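Local coordinates for glycosyltransferase (duf1792) (Streptococcus sanguinis, PDB 5V4A), which binds UDP in a glycosyltransferase GT-D fold and probably transfers sugar from a nucleotide-sugar donor, being the C-terminal part of a longer protein, at residues V26-G31 / T203-V208; L197-P202 / L219-I224; L143-G148 / I166-C171. All coordinates share one frame; numbering follows the deposited sequence.

Contact 1 (V26-G31 / T203-V208); sequences VRFGDG and TAKVLV. With UDP (uridine-5'-diphosphate), chain C.
In the diphosphate pocket of this GT-D fold, Arg27 at the end of strand 24-27 and Lys205 on helix 201-213 close on UDP together. Arg27 NH1 donates to UDP O1B at 3.0 Å, and NH2 reaches the same oxygen at 3.1 Å, so the guanidinium grips one beta-phosphate oxygen with two N-H groups. A third, weak bond runs from Arg27 NH2 to the alpha-phosphate oxygen O2A, which lies at the edge of the guanidinium near its plane. Lys205 NZ donates to the same O2A at 2.9 Å. The closeness of the two cationic ends is probably offset by the diphosphate and by Asp220, which forms salt bridges with both. Bends at chi2 (89°) and chi4 (84°) curl the lysine chain past the Arg27 carbonyl, with Lys205 CE 3.0 Å from Arg27 O, and bring NZ round to the phosphate. Farther from the ligand the contact turns apolar. Lys205 CG lies over one face of the Phe28 ring, 4.0 Å from CE2, while the two side chains run past each other in opposite directions. Val26 and Val208 pass in the same manner and pack tightly, with Val26 CG1 only 3.4 Å from Val208 CG1.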
loop_
_atom_site.group_PDB
_atom_site.type_symbol
_atom_site.label_atom_id
_atom_site.label_comp_id
_atom_site.label_asym_id
_atom_site.label_seq_id
_atom_site.Cartn_x
_atom_site.Cartn_y
_atom_site.Cartn_z
ATOM N N VAL A 26 19.102 0.404 1.359
ATOM C CA VAL A 26 20.116 0.400 0.307
ATOM C C VAL A 26 19.946 -0.877 -0.501
ATOM O O VAL A 26 19.790 -1.964 0.065
ATOM C CB VAL A 26 21.571 0.500 0.827
ATOM C CG1 VAL A 26 21.879 1.893 1.255
ATOM C CG2 VAL A 26 21.903 -0.543 1.936
ATOM N N ARG A 27 19.971 -0.742 -1.827
ATOM C CA ARG A 27 19.733 -1.854 -2.735
ATOM C C ARG A 27 20.962 -2.033 -3.607
ATOM O O ARG A 27 21.541 -1.054 -4.084
ATOM C CB ARG A 27 18.497 -1.608 -3.621
ATOM C CG ARG A 27 17.357 -0.865 -2.957
ATOM C CD ARG A 27 16.330 -0.366 -3.983
ATOM N NE ARG A 27 16.971 0.702 -4.737
ATOM C CZ ARG A 27 17.533 0.540 -5.928
ATOM N NH1 ARG A 27 17.434 -0.636 -6.550
ATOM N NH2 ARG A 27 18.168 1.561 -6.500
ATOM N N PHE A 28 21.357 -3.273 -3.836
ATOM C CA PHE A 28 22.479 -3.552 -4.722
ATOM C C PHE A 28 21.973 -4.367 -5.891
ATOM O O PHE A 28 21.296 -5.377 -5.693
ATOM C CB PHE A 28 23.591 -4.293 -3.983
ATOM C CG PHE A 28 24.274 -3.452 -2.972
ATOM C CD1 PHE A 28 23.831 -3.427 -1.658
ATOM C CD2 PHE A 28 25.343 -2.649 -3.342
ATOM C CE1 PHE A 28 24.463 -2.629 -0.720
ATOM C CE2 PHE A 28 25.977 -1.848 -2.425
ATOM C CZ PHE A 28 25.534 -1.837 -1.102
ATOM N N GLY A 29 22.275 -3.908 -7.106
ATOM C CA GLY A 29 21.895 -4.629 -8.299
ATOM C C GLY A 29 23.099 -5.056 -9.110
ATOM O O GLY A 29 24.227 -5.086 -8.605
ATOM N N ASP A 30 22.864 -5.395 -10.377
ATOM C CA ASP A 30 23.926 -5.930 -11.219
ATOM C C ASP A 30 25.014 -4.902 -11.504
ATOM O O ASP A 30 26.177 -5.272 -11.677
ATOM C CB ASP A 30 23.322 -6.470 -12.518
ATOM C CG ASP A 30 22.383 -5.484 -13.180
ATOM O OD1 ASP A 30 21.337 -5.147 -12.578
ATOM O OD2 ASP A 30 22.692 -5.038 -14.302
ATOM N N GLY A 31 24.670 -3.615 -11.541
ATOM C CA GLY A 31 25.678 -2.605 -11.808
ATOM C C GLY A 31 26.656 -2.433 -10.665
ATOM O O GLY A 31 27.822 -2.090 -10.886
ATOM N N THR A 203 26.512 5.721 -6.333
ATOM C CA THR A 203 26.710 6.761 -5.328
ATOM C C THR A 203 25.552 6.803 -4.331
ATOM O O THR A 203 25.757 7.134 -3.155
ATOM C CB THR A 203 26.895 8.123 -6.003
ATOM O OG1 THR A 203 27.947 8.028 -6.975
ATOM C CG2 THR A 203 27.205 9.236 -4.996
ATOM N N ALA A 204 24.340 6.464 -4.770
ATOM C CA ALA A 204 23.218 6.435 -3.836
ATOM C C ALA A 204 23.484 5.483 -2.672
ATOM O O ALA A 204 23.056 5.745 -1.539
ATOM C CB ALA A 204 21.931 6.034 -4.566
ATOM N N LYS A 205 24.193 4.381 -2.921
ATOM C CA LYS A 205 24.342 3.367 -1.879
ATOM C C LYS A 205 25.299 3.837 -0.794
ATOM O O LYS A 205 25.053 3.623 0.402
ATOM C CB LYS A 205 24.835 2.056 -2.490
ATOM C CG LYS A 205 23.808 1.410 -3.419
ATOM C CD LYS A 205 23.905 1.846 -4.836
ATOM C CE LYS A 205 22.886 1.105 -5.715
ATOM N NZ LYS A 205 21.479 1.649 -5.772
ATOM N N VAL A 206 26.383 4.495 -1.195
ATOM C CA VAL A 206 27.324 5.036 -0.228
ATOM C C VAL A 206 26.717 6.225 0.491
ATOM O O VAL A 206 26.968 6.447 1.682
ATOM C CB VAL A 206 28.628 5.425 -0.939
ATOM C CG1 VAL A 206 29.662 5.822 0.084
ATOM C CG2 VAL A 206 29.110 4.292 -1.830
ATOM N N LEU A 207 25.950 7.035 -0.241
ATOM C CA LEU A 207 25.286 8.191 0.341
ATOM C C LEU A 207 24.321 7.769 1.442
ATOM O O LEU A 207 24.387 8.275 2.572
ATOM C CB LEU A 207 24.572 8.972 -0.772
ATOM C CG LEU A 207 23.910 10.319 -0.452
ATOM C CD1 LEU A 207 24.809 11.228 0.382
ATOM C CD2 LEU A 207 23.419 11.028 -1.717
ATOM N N VAL A 208 23.405 6.845 1.131
ATOM C CA VAL A 208 22.465 6.411 2.165
ATOM C C VAL A 208 23.226 5.865 3.367
ATOM O O VAL A 208 22.918 6.199 4.516
ATOM C CB VAL A 208 21.473 5.370 1.627
ATOM C CG1 VAL A 208 20.731 4.734 2.835
ATOM C CG2 VAL A 208 20.484 6.014 0.680
HETATM N N1 UDP C . 22.310 8.258 -11.677
HETATM C C2 UDP C . 22.710 9.564 -11.521
HETATM N N3 UDP C . 24.065 9.751 -11.433
HETATM C C4 UDP C . 25.044 8.778 -11.488
HETATM C C5 UDP C . 24.551 7.447 -11.639
HETATM C C6 UDP C . 23.222 7.229 -11.715
HETATM O O2 UDP C . 21.925 10.497 -11.466
HETATM O O4 UDP C . 26.241 9.103 -11.382
HETATM C "C1'" UDP C . 20.847 7.992 -11.703
HETATM C "C2'" UDP C . 20.215 7.625 -13.040
HETATM O "O2'" UDP C . 20.029 8.779 -13.858
HETATM C "C3'" UDP C . 18.896 6.990 -12.551
HETATM C "C4'" UDP C . 19.272 6.377 -11.187
HETATM O "O4'" UDP C . 20.590 6.880 -10.878
HETATM O "O3'" UDP C . 17.874 7.952 -12.318
HETATM C "C5'" UDP C . 19.253 4.869 -11.116
HETATM O "O5'" UDP C . 19.778 4.361 -9.870
HETATM P PA UDP C . 19.982 2.808 -9.647
HETATM O O1A UDP C . 21.079 2.266 -10.559
HETATM O O2A UDP C . 20.149 2.607 -8.187
HETATM O O3A UDP C . 18.582 2.142 -10.163
HETATM P PB UDP C . 17.914 0.709 -9.991
HETATM O O1B UDP C . 18.909 -0.027 -9.085
HETATM O O2B UDP C . 17.956 0.132 -11.426
HETATM O O3B UDP C . 16.541 0.805 -9.397
#

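Contact 2 (L197-P202 / L219-I224); sequences LTMLGP and LDIGHI. With UDP (uridine-5'-diphosphate), chain C.
Backbone hydrogen bonds pair the ends of strands 195-199 and 218-220 in parallel, Leu197 beside Leu219 and Thr198 beside Asp220. Thr198 N donates to Leu219 O at 3.0 Å, with the donor tilted 28° from the carbonyl plane. Thr198 O takes the Ile221 N-H almost straight on, at a C=O...N angle of 169°, and a weak second one from Gly222 N as the partner chain turns out of the sheet.

Apolar contacts lie mainly on the Leu197 and Leu219 face. Leu197 CD2 and Leu219 CD1 meet at 3.7 Å, their side chains side by side and pointing the same way. Ile221, with CG1 between its backbone N and carbonyl carbon (chi1 59°), sets that carbon 3.9 Å from Met199 SD and its CD1 against Leu197 CD1. On the Thr198 and Asp220 face, Thr198 CG2 packs over Asp220 CA, while its hydroxyl turns to Val146 O.

The polar contacts gather at the C-terminal strand ends. Gly201 N donates to UDP O5', His223 N to O3B at 3.0 Å and His223 ND1 to O2B at 2.9 Å; UDP C5' sits over the centre of one imidazole face, 3.5 Å above its plane. A water accepts from Leu200 N and lies 2.7 Å from Asp220 OD1; the carboxylate also forms salt bridges, OD2 with Lys205 and OD1 with Arg27. This is a beta-alpha-beta crossover through helix 201-213, with the nucleotide bound beyond the C-terminal ends of its parallel strands.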
loop_
_atom_site.group_PDB
_atom_site.type_symbol
_atom_site.label_atom_id
_atom_site.label_comp_id
_atom_site.label_asym_id
_atom_site.label_seq_id
_atom_site.Cartn_x
_atom_site.Cartn_y
_atom_site.Cartn_z
ATOM N N LEU A 197 15.140 10.894 -0.241
ATOM C CA LEU A 197 15.038 9.877 -1.284
ATOM C C LEU A 197 16.177 10.073 -2.269
ATOM O O LEU A 197 16.470 11.203 -2.658
ATOM C CB LEU A 197 13.720 9.957 -2.070
ATOM C CG LEU A 197 12.390 10.064 -1.336
ATOM C CD1 LEU A 197 11.169 10.217 -2.311
ATOM C CD2 LEU A 197 12.269 8.846 -0.462
ATOM N N THR A 198 16.809 8.986 -2.696
ATOM C CA THR A 198 17.943 9.140 -3.599
ATOM C C THR A 198 17.803 8.210 -4.801
ATOM O O THR A 198 17.328 7.070 -4.688
ATOM C CB THR A 198 19.295 8.937 -2.860
ATOM O OG1 THR A 198 20.375 9.368 -3.701
ATOM C CG2 THR A 198 19.516 7.492 -2.483
ATOM N N MET A 199 18.154 8.756 -5.967
ATOM C CA MET A 199 18.108 8.073 -7.254
ATOM C C MET A 199 19.452 8.424 -7.888
ATOM O O MET A 199 19.538 9.426 -8.595
ATOM C CB MET A 199 16.954 8.563 -8.130
ATOM C CG MET A 199 15.535 8.392 -7.567
ATOM S SD MET A 199 15.216 9.360 -6.080
ATOM C CE MET A 199 15.372 10.939 -6.800
ATOM N N LEU A 200 20.501 7.655 -7.581
ATOM C CA LEU A 200 21.845 8.112 -7.914
ATOM C C LEU A 200 22.813 6.961 -8.148
ATOM O O LEU A 200 24.013 7.108 -7.894
ATOM C CB LEU A 200 22.387 9.036 -6.802
ATOM C CG LEU A 200 23.463 10.088 -7.122
ATOM C CD1 LEU A 200 22.999 11.137 -8.144
ATOM C CD2 LEU A 200 23.980 10.753 -5.820
ATOM N N GLY A 201 22.330 5.835 -8.677
ATOM C CA GLY A 201 23.194 4.728 -9.022
ATOM C C GLY A 201 24.044 4.260 -7.860
ATOM O O GLY A 201 23.590 4.231 -6.706
ATOM N N PRO A 202 25.306 3.906 -8.140
ATOM C CA PRO A 202 26.183 3.397 -7.072
ATOM C C PRO A 202 26.490 4.428 -5.992
ATOM O O PRO A 202 26.715 4.046 -4.836
ATOM C CB PRO A 202 27.444 2.960 -7.839
ATOM C CG PRO A 202 27.014 2.858 -9.274
ATOM C CD PRO A 202 25.979 3.897 -9.452
ATOM N N LEU A 219 16.125 6.648 1.681
ATOM C CA LEU A 219 15.688 5.508 0.883
ATOM C C LEU A 219 16.311 5.576 -0.508
ATOM O O LEU A 219 16.036 6.509 -1.276
ATOM C CB LEU A 219 14.171 5.468 0.751
ATOM C CG LEU A 219 13.404 5.674 2.048
ATOM C CD1 LEU A 219 11.951 5.932 1.719
ATOM C CD2 LEU A 219 13.587 4.450 2.901
ATOM N N ASP A 220 17.122 4.571 -0.827
ATOM C CA ASP A 220 17.673 4.371 -2.166
ATOM C C ASP A 220 16.578 3.752 -3.019
ATOM O O ASP A 220 16.284 2.562 -2.873
ATOM C CB ASP A 220 18.900 3.465 -2.088
ATOM C CG ASP A 220 19.367 2.950 -3.453
ATOM O OD1 ASP A 220 18.863 3.411 -4.487
ATOM O OD2 ASP A 220 20.247 2.072 -3.486
ATOM N N ILE A 221 15.975 4.535 -3.917
ATOM C CA ILE A 221 14.870 4.015 -4.712
ATOM C C ILE A 221 15.123 4.120 -6.212
ATOM O O ILE A 221 14.219 3.853 -7.001
ATOM C CB ILE A 221 13.525 4.676 -4.341
ATOM C CG1 ILE A 221 13.569 6.195 -4.538
ATOM C CG2 ILE A 221 13.129 4.301 -2.914
ATOM C CD1 ILE A 221 12.222 6.862 -4.296
ATOM N N GLY A 222 16.331 4.502 -6.621
ATOM C CA GLY A 222 16.799 4.267 -7.983
ATOM C C GLY A 222 15.873 4.604 -9.141
ATOM O O GLY A 222 15.448 5.749 -9.306
ATOM N N HIS A 223 15.593 3.597 -9.970
ATOM C CA HIS A 223 14.873 3.766 -11.228
ATOM C C HIS A 223 13.353 3.728 -11.060
ATOM O O HIS A 223 12.641 3.397 -12.019
ATOM C CB HIS A 223 15.327 2.700 -12.227
ATOM C CG HIS A 223 16.505 3.106 -13.060
ATOM N ND1 HIS A 223 17.570 2.267 -13.305
ATOM C CD2 HIS A 223 16.769 4.254 -13.732
ATOM C CE1 HIS A 223 18.450 2.885 -14.075
ATOM N NE2 HIS A 223 17.985 4.090 -14.354
ATOM N N ILE A 224 12.839 4.076 -9.876
ATOM C CA ILE A 224 11.395 4.001 -9.625
ATOM C C ILE A 224 10.601 4.806 -10.653
ATOM O O ILE A 224 9.512 4.384 -11.075
ATOM C CB ILE A 224 11.082 4.458 -8.182
ATOM C CG1 ILE A 224 9.630 4.145 -7.837
ATOM C CG2 ILE A 224 11.307 5.947 -8.016
ATOM C CD1 ILE A 224 9.289 2.687 -8.039
HETATM N N1 UDP C . 22.310 8.258 -11.677
HETATM C C2 UDP C . 22.710 9.564 -11.521
HETATM N N3 UDP C . 24.065 9.751 -11.433
HETATM C C4 UDP C . 25.044 8.778 -11.488
HETATM C C5 UDP C . 24.551 7.447 -11.639
HETATM C C6 UDP C . 23.222 7.229 -11.715
HETATM O O2 UDP C . 21.925 10.497 -11.466
HETATM O O4 UDP C . 26.241 9.103 -11.382
HETATM C "C1'" UDP C . 20.847 7.992 -11.703
HETATM C "C2'" UDP C . 20.215 7.625 -13.040
HETATM O "O2'" UDP C . 20.029 8.779 -13.858
HETATM C "C3'" UDP C . 18.896 6.990 -12.551
HETATM C "C4'" UDP C . 19.272 6.377 -11.187
HETATM O "O4'" UDP C . 20.590 6.880 -10.878
HETATM O "O3'" UDP C . 17.874 7.952 -12.318
HETATM C "C5'" UDP C . 19.253 4.869 -11.116
HETATM O "O5'" UDP C . 19.778 4.361 -9.870
HETATM P PA UDP C . 19.982 2.808 -9.647
HETATM O O1A UDP C . 21.079 2.266 -10.559
HETATM O O2A UDP C . 20.149 2.607 -8.187
HETATM O O3A UDP C . 18.582 2.142 -10.163
HETATM P PB UDP C . 17.914 0.709 -9.991
HETATM O O1B UDP C . 18.909 -0.027 -9.085
HETATM O O2B UDP C . 17.956 0.132 -11.426
HETATM O O3B UDP C . 16.541 0.805 -9.397
HETATM O O HOH W 1 19.473 4.990 -6.563
#

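Contact 3 (L143-G148 / I166-C171); sequences LLIVEG and IKRIIC
Ile145, Arg168 and Glu147 pack closely where strands 143-148 and 166-171 pair. The Ile145 and Arg168 side chains lie alongside, pointing the same way, and put Ile145 CD1 4.1 Å above the guanidinium plane, over its centre; the same methyl meets Ile166 CG2 at 3.7 Å. At the edge of the guanidinium Glu147 OE1 accepts a hydrogen bond from Arg168 NH1 at 2.7 Å, part of a salt bridge. The bond uses the syn side of the carboxylate but sits 33° out of its plane. Glu147 CG stands between its own N and carbonyl carbon (chi1 71°), which swings the extended chain across toward the arginine. Ser153 N holds Glu147 OE2, while Gln266 and Ser153 O take Arg168 NE and NH2, fixing both buried charged groups in place.

On the other face Leu144 CD1 rests 3.7 Å from Lys167 CB and also touches Ile169 CG1. Near the pocket Val146 CG1 meets Cys171 SG at 3.8 Å. The pairing opens toward solvent at the start of 166-171, where Ile166 and Lys167 are partly exposed and the extended Lys167 chain carries its ammonium off from the strand pair.

Five backbone bonds tie the strands, from Lys167 N to Leu143 O at 3.0 Å through to Cys171 N to Glu147 O at 2.8 Å. The strand directions differ by 21°. This regular pairing belongs to the five-stranded parallel sheet of the GT-D domain, at whose C-terminal end Gly148 lines the UDP pocket.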
loop_
_atom_site.group_PDB
_atom_site.type_symbol
_atom_site.label_atom_id
_atom_site.label_comp_id
_atom_site.label_asym_id
_atom_site.label_seq_id
_atom_site.Cartn_x
_atom_site.Cartn_y
_atom_site.Cartn_z
ATOM N N LEU A 143 9.964 16.125 1.564
ATOM C CA LEU A 143 10.943 15.264 0.916
ATOM C C LEU A 143 12.174 16.071 0.504
ATOM O O LEU A 143 12.056 17.233 0.097
ATOM C CB LEU A 143 10.311 14.610 -0.327
ATOM C CG LEU A 143 9.154 13.630 -0.095
ATOM C CD1 LEU A 143 8.664 13.040 -1.416
ATOM C CD2 LEU A 143 9.554 12.514 0.856
ATOM N N LEU A 144 13.353 15.453 0.612
ATOM C CA LEU A 144 14.576 15.951 -0.021
ATOM C C LEU A 144 15.007 14.901 -1.036
ATOM O O LEU A 144 15.434 13.802 -0.675
ATOM C CB LEU A 144 15.670 16.243 1.006
ATOM C CG LEU A 144 16.917 16.882 0.355
ATOM C CD1 LEU A 144 16.642 18.218 -0.370
ATOM C CD2 LEU A 144 18.001 17.051 1.409
ATOM N N ILE A 145 14.872 15.234 -2.308
ATOM C CA ILE A 145 15.167 14.322 -3.394
ATOM C C ILE A 145 16.579 14.604 -3.890
ATOM O O ILE A 145 16.890 15.734 -4.279
ATOM C CB ILE A 145 14.124 14.480 -4.509
ATOM C CG1 ILE A 145 12.790 13.875 -4.075
ATOM C CG2 ILE A 145 14.618 13.936 -5.794
ATOM C CD1 ILE A 145 11.700 13.986 -5.127
ATOM N N VAL A 146 17.428 13.582 -3.874
ATOM C CA VAL A 146 18.828 13.687 -4.298
ATOM C C VAL A 146 19.009 12.815 -5.533
ATOM O O VAL A 146 18.996 11.580 -5.436
ATOM C CB VAL A 146 19.782 13.271 -3.169
ATOM C CG1 VAL A 146 21.218 13.617 -3.548
ATOM C CG2 VAL A 146 19.387 13.979 -1.864
ATOM N N GLU A 147 19.167 13.449 -6.699
ATOM C CA GLU A 147 19.120 12.740 -7.971
ATOM C C GLU A 147 20.025 13.435 -8.982
ATOM O O GLU A 147 20.514 14.545 -8.757
ATOM C CB GLU A 147 17.697 12.696 -8.528
ATOM C CG GLU A 147 17.212 14.049 -9.033
ATOM C CD GLU A 147 15.739 14.028 -9.478
ATOM O OE1 GLU A 147 15.175 15.118 -9.710
ATOM O OE2 GLU A 147 15.153 12.927 -9.587
ATOM N N GLY A 148 20.229 12.765 -10.122
ATOM C CA GLY A 148 21.018 13.331 -11.200
ATOM C C GLY A 148 20.240 14.280 -12.108
ATOM O O GLY A 148 19.011 14.391 -12.065
ATOM N N ILE A 166 8.569 19.244 -1.676
ATOM C CA ILE A 166 9.745 18.659 -2.315
ATOM C C ILE A 166 10.832 19.720 -2.440
ATOM O O ILE A 166 10.581 20.833 -2.923
ATOM C CB ILE A 166 9.419 18.072 -3.709
ATOM C CG1 ILE A 166 8.340 16.991 -3.621
ATOM C CG2 ILE A 166 10.672 17.500 -4.355
ATOM C CD1 ILE A 166 7.906 16.500 -5.003
ATOM N N LYS A 167 12.030 19.378 -1.972
ATOM C CA LYS A 167 13.259 20.067 -2.327
ATOM C C LYS A 167 14.157 19.069 -3.047
ATOM O O LYS A 167 14.144 17.865 -2.748
ATOM C CB LYS A 167 13.977 20.647 -1.083
ATOM C CG LYS A 167 13.308 21.893 -0.508
ATOM C CD LYS A 167 14.021 22.424 0.704
ATOM C CE LYS A 167 13.519 23.796 1.102
ATOM N NZ LYS A 167 14.149 24.247 2.372
ATOM N N ARG A 168 14.949 19.565 -3.993
ATOM C CA ARG A 168 15.842 18.690 -4.734
ATOM C C ARG A 168 17.264 19.230 -4.748
ATOM O O ARG A 168 17.498 20.433 -4.921
ATOM C CB ARG A 168 15.385 18.447 -6.219
ATOM C CG ARG A 168 13.891 18.218 -6.424
ATOM C CD ARG A 168 13.497 17.994 -7.903
ATOM N NE ARG A 168 12.116 17.520 -8.048
ATOM C CZ ARG A 168 11.733 16.340 -8.544
ATOM N NH1 ARG A 168 12.615 15.446 -8.965
ATOM N NH2 ARG A 168 10.433 16.039 -8.604
ATOM N N ILE A 169 18.201 18.305 -4.560
ATOM C CA ILE A 169 19.627 18.515 -4.740
ATOM C C ILE A 169 19.982 17.803 -6.033
ATOM O O ILE A 169 19.853 16.576 -6.108
ATOM C CB ILE A 169 20.436 17.923 -3.573
ATOM C CG1 ILE A 169 20.022 18.510 -2.217
ATOM C CG2 ILE A 169 21.935 18.065 -3.817
ATOM C CD1 ILE A 169 20.354 19.937 -2.012
ATOM N N ILE A 170 20.407 18.558 -7.049
ATOM C CA ILE A 170 20.690 18.019 -8.379
ATOM C C ILE A 170 22.185 17.729 -8.506
ATOM O O ILE A 170 23.020 18.606 -8.247
ATOM C CB ILE A 170 20.247 18.994 -9.483
ATOM C CG1 ILE A 170 18.739 19.281 -9.429
ATOM C CG2 ILE A 170 20.630 18.436 -10.841
ATOM C CD1 ILE A 170 17.835 18.062 -9.256
ATOM N N CYS A 171 22.519 16.505 -8.937
ATOM C CA CYS A 171 23.874 15.958 -8.941
ATOM C C CYS A 171 24.302 15.631 -10.363
ATOM O O CYS A 171 23.471 15.740 -11.275
ATOM C CB CYS A 171 23.904 14.706 -8.071
ATOM S SG CYS A 171 23.340 15.030 -6.399
#

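Contacts 1 and 2 lie close to the chain centre, their own centres about 7 Å apart, and both draw on helix 201-213. They share the diphosphate: Asp220 of contact 2 pairs with Arg27 and Lys205 of contact 1, so cations, carboxylate and ligand form one buried charged network. Contact 3 sits farther out, its centre about 14 Å from the centre of the chain, and is also largely buried, though Ile166 and Lys167 are partly exposed. Strands 142-148 and 195-199 are neighbours, which puts contacts 2 and 3 in one sheet, with Met199 CE packing on Ile145. Contact 1 is a helix-strand contact of apolar packing and ligand-directed cations; the other two rest on parallel backbone pairing.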